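Local coordinates for protein alginate lyase (Bacteroides ovatus, PDB 3NNB) that probably cleaves alginate by beta-elimination, as an alginate lyase of the gut bacterium Bacteroides ovatus, at residues T179-E182 / A186-P189. Sequence-based numbering, arbitrary orientation.
Sequences TLME and AFTP. With NA (sodium ion), chain B.
With CG anti to the backbone N (chi1 -159°) and chi2 at -76°, Phe-187 swings its ring back from the loop onto the turn that follows helix 171-180, meeting Met-181 and Glu-182. Its CB makes the nearest side-chain approach, 3.4 Å from Met-181 O. Beyond it the ring stands obliquely beside the backbone, CD1 coming 4.2 Å from Glu-182 CA, while CD2 on the other side of the ring lies 4.4 Å from CB of Met-181, a selenomethionine. Val-128 and Leu-131 of helix 121-136 add to the apolar surroundings of this buried ring.

No hydrogen bond joins 179-182 to 186-189; a sodium ion does. Glu-182 O and Phe-187 O each bind it at 2.4 Å, nearly at right angles to each other. Ser-184 O is the third protein ligand, and three waters bring the count to six in what is probably a near-octahedral shell. Water 1 stands almost straight across from Glu-182 O and water 2 across from Phe-187 O, so the protein apparently holds one side of the ion and water the other. The sodium also accounts for the two carbonyl oxygens, Glu-182 O and Phe-187 O, lying 3.3 Å apart.

Phe-187 centres an inverse gamma turn, and Thr-188 follows as N-cap of helix 189-208, its OG1 bonded to Val-191 N. The Glu-182 carboxylate takes no part in the metal site: OE1 instead forms a salt bridge with Lys-192 on that helix, a second tie across the bend.

The ligands are neutral main-chain carbonyls and water, a hard-oxygen set well suited to sodium; the ion bridges the two ends of the short interhelical connection, and probably steadies that bend while easing the repulsion between the converging carbonyl dipoles.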
loop_
_atom_site.group_PDB
_atom_site.type_symbol
_atom_site.label_atom_id
_atom_site.label_comp_id
_atom_site.label_asym_id
_atom_site.label_seq_id
_atom_site.Cartn_x
_atom_site.Cartn_y
_atom_site.Cartn_z
ATOM N N THR A 179 -8.230 11.782 -5.992
ATOM C CA THR A 179 -9.671 12.022 -5.951
ATOM C C THR A 179 -10.012 13.231 -5.099
ATOM O O THR A 179 -10.825 14.082 -5.504
ATOM C CB THR A 179 -10.460 10.754 -5.524
ATOM O OG1 THR A 179 -10.228 9.699 -6.460
ATOM C CG2 THR A 179 -11.968 11.036 -5.414
ATOM N N LEU A 180 -9.388 13.301 -3.930
ATOM C CA LEU A 180 -9.580 14.387 -2.943
ATOM C C LEU A 180 -9.170 15.775 -3.475
ATOM O O LEU A 180 -9.673 16.802 -3.004
ATOM C CB LEU A 180 -8.867 14.051 -1.634
ATOM C CG LEU A 180 -9.417 12.924 -0.779
ATOM C CD1 LEU A 180 -8.484 12.684 0.394
ATOM C CD2 LEU A 180 -10.875 13.188 -0.338
HETATM N N MSE A 181 -8.268 15.789 -4.449
HETATM C CA MSE A 181 -7.776 16.995 -5.135
HETATM C C MSE A 181 -8.443 17.380 -6.435
HETATM O O MSE A 181 -8.044 18.382 -7.034
HETATM C CB MSE A 181 -6.278 16.777 -5.503
HETATM C CG MSE A 181 -5.394 17.011 -4.457
HETATM SE SE MSE A 181 -3.636 16.877 -5.346
HETATM C CE MSE A 181 -3.289 14.933 -5.299
ATOM N N GLU A 182 -9.413 16.612 -6.903
ATOM C CA GLU A 182 -9.985 16.822 -8.226
ATOM C C GLU A 182 -10.604 18.218 -8.379
ATOM O O GLU A 182 -10.568 18.787 -9.471
ATOM C CB GLU A 182 -11.015 15.716 -8.567
ATOM C CG GLU A 182 -10.332 14.426 -8.906
ATOM C CD GLU A 182 -11.277 13.355 -9.418
ATOM O OE1 GLU A 182 -12.478 13.645 -9.556
ATOM O OE2 GLU A 182 -10.790 12.237 -9.676
ATOM N N ALA A 186 -5.364 23.141 -9.998
ATOM C CA ALA A 186 -4.223 22.501 -10.659
ATOM C C ALA A 186 -4.567 21.132 -11.251
ATOM O O ALA A 186 -4.036 20.727 -12.292
ATOM C CB ALA A 186 -3.037 22.343 -9.688
ATOM N N PHE A 187 -5.417 20.374 -10.545
ATOM C CA PHE A 187 -5.738 19.014 -10.978
ATOM C C PHE A 187 -6.888 19.143 -11.991
ATOM O O PHE A 187 -8.072 19.053 -11.624
ATOM C CB PHE A 187 -6.116 18.105 -9.790
ATOM C CG PHE A 187 -5.956 16.609 -10.083
ATOM C CD1 PHE A 187 -6.865 15.929 -10.855
ATOM C CD2 PHE A 187 -4.896 15.905 -9.535
ATOM C CE1 PHE A 187 -6.691 14.581 -11.120
ATOM C CE2 PHE A 187 -4.724 14.577 -9.795
ATOM C CZ PHE A 187 -5.594 13.913 -10.599
ATOM N N THR A 188 -6.516 19.359 -13.246
ATOM C CA THR A 188 -7.425 19.698 -14.323
ATOM C C THR A 188 -8.029 18.451 -14.944
ATOM O O THR A 188 -7.570 17.327 -14.706
ATOM C CB THR A 188 -6.701 20.423 -15.448
ATOM O OG1 THR A 188 -5.670 19.573 -15.938
ATOM C CG2 THR A 188 -6.073 21.771 -14.941
ATOM N N PRO A 189 -9.014 18.644 -15.813
ATOM C CA PRO A 189 -9.484 17.486 -16.603
ATOM C C PRO A 189 -8.378 16.816 -17.441
ATOM O O PRO A 189 -8.380 15.597 -17.582
ATOM C CB PRO A 189 -10.582 18.092 -17.493
ATOM C CG PRO A 189 -11.095 19.251 -16.663
ATOM C CD PRO A 189 -9.887 19.827 -15.950
HETATM NA NA NA B . -9.816 20.554 -10.914
HETATM O O HOH W 1 -9.086 22.171 -12.613
HETATM O O HOH W 2 -11.742 21.947 -10.557
HETATM O O HOH W 3 -11.451 19.592 -12.567
#